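Local coordinates for nicotinate-nucleotide pyrophosphorylase (Francisella tularensis subsp. tularensis, PDB 3TQV), which probably catalyses the conversion of quinolinate and phosphoribosyl pyrophosphate to nicotinate mononucleotide, diphosphate and carbon dioxide in NAD(+) biosynthesis, at residues 134-139 and 258-263; 75-80 and 92-97. All blocks are in the same frame, centred on the assembly; numbering follows the deposited sequence.

In the fold
The two contacts do not touch: their centres are 38 Å apart and their nearest atoms about 22 Å. Interaction 2 comes first along the chain, a local pairing of strands 76-79 and 92-97 at one side of the four-stranded antiparallel sheet of the N-terminal domain. Interaction 1 follows in the C-terminal domain, where residues 134-139, leading into the first strand of the parallel sheet, meet the end of helix 256-260. Helix 100-130 runs between the two regions; its side chains touch L138 in one segment of interaction 1 and I75, F94 and L96 in interaction 2. Interaction 1 thus belongs to the barrel-like domain holding the predicted substrate-binding residues, whereas interaction 2 lies away from them.

Interaction 1. Residues 134-139 and 258-263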
loop_
_atom_site.group_PDB
_atom_site.type_symbol
_atom_site.label_atom_id
_atom_site.label_comp_id
_atom_site.label_asym_id
_atom_site.label_seq_id
_atom_site.Cartn_x
_atom_site.Cartn_y
_atom_site.Cartn_z
ATOM N N TYR B 134 -6.304 25.632 13.242
ATOM C CA TYR B 134 -4.980 26.238 13.383
ATOM C C TYR B 134 -4.495 26.666 12.007
ATOM O O TYR B 134 -5.118 26.335 11.013
ATOM C CB TYR B 134 -4.024 25.259 14.071
ATOM C CG TYR B 134 -4.707 24.491 15.194
ATOM C CD1 TYR B 134 -4.849 25.041 16.482
ATOM C CD2 TYR B 134 -5.258 23.234 14.962
ATOM C CE1 TYR B 134 -5.507 24.342 17.512
ATOM C CE2 TYR B 134 -5.905 22.526 15.981
ATOM C CZ TYR B 134 -6.026 23.075 17.253
ATOM O OH TYR B 134 -6.676 22.344 18.240
ATOM N N LYS B 135 -3.412 27.424 11.941
ATOM C CA LYS B 135 -2.899 27.879 10.651
ATOM C C LYS B 135 -1.973 26.864 9.975
ATOM O O LYS B 135 -1.689 26.962 8.783
ATOM C CB LYS B 135 -2.189 29.220 10.802
ATOM C CG LYS B 135 -1.902 29.896 9.491
ATOM C CD LYS B 135 -1.115 31.151 9.720
ATOM C CE LYS B 135 -0.669 31.784 8.416
ATOM N NZ LYS B 135 -1.694 32.738 7.853
ATOM N N THR B 136 -1.529 25.884 10.745
ATOM C CA THR B 136 -0.654 24.831 10.262
ATOM C C THR B 136 -1.189 24.082 9.032
ATOM O O THR B 136 -2.394 23.879 8.904
ATOM C CB THR B 136 -0.420 23.830 11.386
ATOM O OG1 THR B 136 -0.185 24.549 12.603
ATOM C CG2 THR B 136 0.775 22.945 11.079
ATOM N N LYS B 137 -0.287 23.684 8.130
ATOM C CA LYS B 137 -0.640 22.829 6.986
ATOM C C LYS B 137 0.043 21.453 7.054
ATOM O O LYS B 137 1.064 21.288 7.723
ATOM C CB LYS B 137 -0.282 23.502 5.658
ATOM C CG LYS B 137 -0.786 24.918 5.503
ATOM C CD LYS B 137 -2.191 24.976 4.929
ATOM C CE LYS B 137 -2.656 26.430 4.709
ATOM N NZ LYS B 137 -1.717 27.243 3.856
ATOM N N LEU B 138 -0.534 20.481 6.344
ATOM C CA LEU B 138 -0.045 19.095 6.281
ATOM C C LEU B 138 0.896 18.853 5.091
ATOM O O LEU B 138 0.552 19.127 3.934
ATOM C CB LEU B 138 -1.236 18.151 6.135
ATOM C CG LEU B 138 -1.279 16.871 6.964
ATOM C CD1 LEU B 138 -1.249 17.246 8.423
ATOM C CD2 LEU B 138 -2.532 16.052 6.663
ATOM N N LEU B 139 2.081 18.333 5.367
ATOM C CA LEU B 139 2.975 17.942 4.285
ATOM C C LEU B 139 3.162 16.432 4.262
ATOM O O LEU B 139 3.182 15.787 5.305
ATOM C CB LEU B 139 4.324 18.639 4.421
ATOM C CG LEU B 139 4.300 20.143 4.164
ATOM C CD1 LEU B 139 5.670 20.734 4.409
ATOM C CD2 LEU B 139 3.830 20.449 2.750
ATOM N N ALA B 258 -1.643 18.699 19.373
ATOM C CA ALA B 258 -0.719 19.310 20.316
ATOM C C ALA B 258 0.350 20.120 19.582
ATOM O O ALA B 258 0.672 21.250 19.970
ATOM C CB ALA B 258 -0.071 18.248 21.172
ATOM N N ILE B 259 0.903 19.532 18.525
ATOM C CA ILE B 259 1.912 20.195 17.713
ATOM C C ILE B 259 1.334 21.367 16.939
ATOM O O ILE B 259 1.961 22.423 16.817
ATOM C CB ILE B 259 2.545 19.217 16.729
ATOM C CG1 ILE B 259 3.376 18.187 17.503
ATOM C CG2 ILE B 259 3.399 19.959 15.711
ATOM C CD1 ILE B 259 3.364 16.802 16.901
ATOM N N ALA B 260 0.133 21.187 16.410
ATOM C CA ALA B 260 -0.491 22.248 15.628
ATOM C C ALA B 260 -0.818 23.471 16.497
ATOM O O ALA B 260 -0.903 24.591 16.000
ATOM C CB ALA B 260 -1.736 21.724 14.938
ATOM N N LYS B 261 -1.006 23.243 17.794
ATOM C CA LYS B 261 -1.310 24.329 18.730
ATOM C C LYS B 261 -0.128 25.300 18.887
ATOM O O LYS B 261 -0.264 26.373 19.477
ATOM C CB LYS B 261 -1.734 23.772 20.099
ATOM C CG LYS B 261 -3.100 23.131 20.102
ATOM C CD LYS B 261 -3.475 22.523 21.469
ATOM C CE LYS B 261 -4.924 22.027 21.472
ATOM N NZ LYS B 261 -5.309 21.369 22.735
ATOM N N THR B 262 1.025 24.906 18.356
ATOM C CA THR B 262 2.253 25.675 18.501
ATOM C C THR B 262 2.311 26.722 17.413
ATOM O O THR B 262 2.958 27.759 17.572
ATOM C CB THR B 262 3.503 24.784 18.362
ATOM O OG1 THR B 262 3.671 24.415 16.994
ATOM C CG2 THR B 262 3.375 23.538 19.204
ATOM N N GLY B 263 1.645 26.432 16.295
ATOM C CA GLY B 263 1.568 27.357 15.183
ATOM C C GLY B 263 2.702 27.248 14.180
ATOM O O GLY B 263 2.923 28.171 13.383
#
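Y134 lays one face of its ring over the backbone where A260 passes into K261, with A260 C and K261 N beneath it; CG anti to the carbonyl carbon (chi1 -39°) turns the ring that way. Its CD2 meets A260 CB at 3.8 Å, and on the other flank CE1 is 3.7 Å from K261 CG. The extended lysine chain crosses the ring obliquely, its CE 3.7 Å from the phenol OH of Y134. T136 approaches the same turn with its hydroxyl: OG1 stands 3.5 Å from A260 O, but its hydrogen bond goes to V264 O. No hydrogen bond joins the two segments. Further out, a type I beta turn spans A260 to G263, with G263 N bonded to A260 O at 3.2 Å; at G263 the chain leaves helical geometry with positive phi (88°). T262 OG1 bonds back to I259 O at 2.6 Å, which also accepts a bond from T262 N. V257 and I131 extend the packing around Y134 and A260. The contact joins the loop before strand 137-139 to the helix-to-strand turn before its parallel neighbour 266-268, as expected where first and last strands adjoin in a TIM-barrel-like alpha/beta domain.

Interaction 2. Residues 75-80 and 92-97; sequences IQITWL and RIFELK
F94 and W79 pack side by side on one face of the strand pair, their ring planes inclined at 52°. The CB of F94 makes a CH-pi contact over the six-membered ring of W79, 4.0 Å from its centroid, while CD2 of F94 lies 3.6 Å from W79 CZ3. F94 has CG between its backbone N and carbonyl carbon (chi1 67°), which sets its ring among W79, I77 and L96. I77 is extended, with chi1 (-174°) and chi2 both near anti, and its CD1 reaches 3.9 Å from F94 CD1; its CG1 lies beside L96 CD2, which I75 CG2 also touches. Strands 76-79 and 92-97 form an antiparallel edge pair of the four-stranded N-terminal sheet, and helices 61-71 and 100-130 pack against this apolar face. On the other face, the side chains of the hydrogen-bonded pair Q76 and K97 lie alongside, pointing the same way, K97 bent at chi2 and chi4. L80 N, above the plane of the I93 carbonyl, bonds to its O at 2.7 Å. L80 CD1 reaches across to 4.0 Å from E95 CG, and E95 OE2 forms a salt bridge with R92 NH1 at 3.0 Å. W79 NE1 bonds to N65 OD1 of helix 61-71.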
loop_
_atom_site.group_PDB
_atom_site.type_symbol
_atom_site.label_atom_id
_atom_site.label_comp_id
_atom_site.label_asym_id
_atom_site.label_seq_id
_atom_site.Cartn_x
_atom_site.Cartn_y
_atom_site.Cartn_z
ATOM N N ILE B 75 -17.902 -0.260 -22.307
ATOM C CA ILE B 75 -18.476 0.023 -20.992
ATOM C C ILE B 75 -18.635 1.524 -20.793
ATOM O O ILE B 75 -17.661 2.265 -20.873
ATOM C CB ILE B 75 -17.610 -0.512 -19.829
ATOM C CG1 ILE B 75 -17.392 -2.025 -19.947
ATOM C CG2 ILE B 75 -18.264 -0.166 -18.489
ATOM C CD1 ILE B 75 -16.338 -2.581 -18.970
ATOM N N GLN B 76 -19.860 1.966 -20.524
ATOM C CA GLN B 76 -20.116 3.377 -20.260
ATOM C C GLN B 76 -20.119 3.637 -18.763
ATOM O O GLN B 76 -20.778 2.922 -17.998
ATOM C CB GLN B 76 -21.466 3.795 -20.833
ATOM C CG GLN B 76 -21.766 3.241 -22.205
ATOM C CD GLN B 76 -23.251 3.039 -22.426
ATOM O OE1 GLN B 76 -24.025 4.001 -22.458
ATOM N NE2 GLN B 76 -23.662 1.781 -22.569
ATOM N N ILE B 77 -19.394 4.673 -18.347
ATOM C CA ILE B 77 -19.338 5.025 -16.931
ATOM C C ILE B 77 -19.932 6.412 -16.664
ATOM O O ILE B 77 -19.695 7.367 -17.409
ATOM C CB ILE B 77 -17.889 4.935 -16.387
ATOM C CG1 ILE B 77 -17.860 5.162 -14.885
ATOM C CG2 ILE B 77 -16.982 5.931 -17.089
ATOM C CD1 ILE B 77 -16.538 4.754 -14.254
ATOM N N THR B 78 -20.724 6.511 -15.605
ATOM C CA THR B 78 -21.173 7.808 -15.136
ATOM C C THR B 78 -20.792 7.996 -13.686
ATOM O O THR B 78 -21.139 7.189 -12.827
ATOM C CB THR B 78 -22.678 7.975 -15.266
ATOM O OG1 THR B 78 -23.070 7.620 -16.590
ATOM C CG2 THR B 78 -23.073 9.425 -14.982
ATOM N N TRP B 79 -20.077 9.081 -13.431
ATOM C CA TRP B 79 -19.611 9.403 -12.099
ATOM C C TRP B 79 -20.591 10.302 -11.338
ATOM O O TRP B 79 -20.976 11.381 -11.804
ATOM C CB TRP B 79 -18.235 10.057 -12.195
ATOM C CG TRP B 79 -17.157 9.101 -12.632
ATOM C CD1 TRP B 79 -16.692 8.900 -13.903
ATOM C CD2 TRP B 79 -16.409 8.214 -11.787
ATOM N NE1 TRP B 79 -15.702 7.950 -13.900
ATOM C CE2 TRP B 79 -15.509 7.511 -12.615
ATOM C CE3 TRP B 79 -16.412 7.951 -10.412
ATOM C CZ2 TRP B 79 -14.624 6.558 -12.112
ATOM C CZ3 TRP B 79 -15.531 7.005 -9.917
ATOM C CH2 TRP B 79 -14.651 6.320 -10.764
ATOM N N LEU B 80 -20.993 9.846 -10.162
ATOM C CA LEU B 80 -21.888 10.625 -9.313
ATOM C C LEU B 80 -21.101 11.496 -8.345
ATOM O O LEU B 80 -21.620 12.456 -7.803
ATOM C CB LEU B 80 -22.861 9.711 -8.552
ATOM C CG LEU B 80 -24.021 9.145 -9.376
ATOM C CD1 LEU B 80 -23.617 7.912 -10.184
ATOM C CD2 LEU B 80 -25.155 8.792 -8.444
ATOM N N ARG B 92 -23.728 5.980 -3.966
ATOM C CA ARG B 92 -23.241 5.412 -5.210
ATOM C C ARG B 92 -22.225 6.369 -5.811
ATOM O O ARG B 92 -22.539 7.540 -6.037
ATOM C CB ARG B 92 -24.390 5.217 -6.201
ATOM C CG ARG B 92 -25.457 4.208 -5.818
ATOM C CD ARG B 92 -26.371 3.976 -7.015
ATOM N NE ARG B 92 -27.500 3.091 -6.729
ATOM C CZ ARG B 92 -28.348 2.651 -7.656
ATOM N NH1 ARG B 92 -28.181 3.009 -8.921
ATOM N NH2 ARG B 92 -29.350 1.851 -7.327
ATOM N N ILE B 93 -21.013 5.890 -6.084
ATOM C CA ILE B 93 -20.002 6.769 -6.663
ATOM C C ILE B 93 -20.018 6.784 -8.191
ATOM O O ILE B 93 -19.782 7.826 -8.815
ATOM C CB ILE B 93 -18.590 6.491 -6.112
ATOM C CG1 ILE B 93 -18.249 5.007 -6.213
ATOM C CG2 ILE B 93 -18.505 6.925 -4.656
ATOM C CD1 ILE B 93 -17.093 4.597 -5.337
ATOM N N PHE B 94 -20.313 5.646 -8.803
ATOM C CA PHE B 94 -20.420 5.634 -10.253
ATOM C C PHE B 94 -21.373 4.559 -10.701
ATOM O O PHE B 94 -21.735 3.694 -9.922
ATOM C CB PHE B 94 -19.047 5.477 -10.927
ATOM C CG PHE B 94 -18.389 4.136 -10.688
ATOM C CD1 PHE B 94 -18.677 3.048 -11.511
ATOM C CD2 PHE B 94 -17.484 3.971 -9.654
ATOM C CE1 PHE B 94 -18.081 1.810 -11.297
ATOM C CE2 PHE B 94 -16.885 2.748 -9.427
ATOM C CZ PHE B 94 -17.180 1.656 -10.247
ATOM N N GLU B 95 -21.803 4.637 -11.953
ATOM C CA GLU B 95 -22.687 3.630 -12.521
ATOM C C GLU B 95 -22.102 3.093 -13.804
ATOM O O GLU B 95 -21.393 3.792 -14.535
ATOM C CB GLU B 95 -24.081 4.194 -12.769
ATOM C CG GLU B 95 -24.877 4.380 -11.492
ATOM C CD GLU B 95 -26.141 5.193 -11.698
ATOM O OE1 GLU B 95 -26.218 5.930 -12.708
ATOM O OE2 GLU B 95 -27.056 5.091 -10.845
ATOM N N LEU B 96 -22.380 1.824 -14.056
ATOM C CA LEU B 96 -21.844 1.167 -15.228
ATOM C C LEU B 96 -22.989 0.642 -16.077
ATOM O O LEU B 96 -24.027 0.209 -15.562
ATOM C CB LEU B 96 -20.895 0.021 -14.837
ATOM C CG LEU B 96 -19.571 0.274 -14.088
ATOM C CD1 LEU B 96 -18.863 -1.047 -13.826
ATOM C CD2 LEU B 96 -18.622 1.214 -14.831
ATOM N N LYS B 97 -22.792 0.721 -17.383
ATOM C CA LYS B 97 -23.650 0.047 -18.332
ATOM C C LYS B 97 -22.735 -0.642 -19.340
ATOM O O LYS B 97 -21.862 -0.002 -19.950
ATOM C CB LYS B 97 -24.579 1.051 -19.006
ATOM C CG LYS B 97 -25.267 0.550 -20.257
ATOM C CD LYS B 97 -26.711 0.155 -19.996
ATOM C CE LYS B 97 -27.565 0.295 -21.265
ATOM N NZ LYS B 97 -28.070 1.694 -21.473
#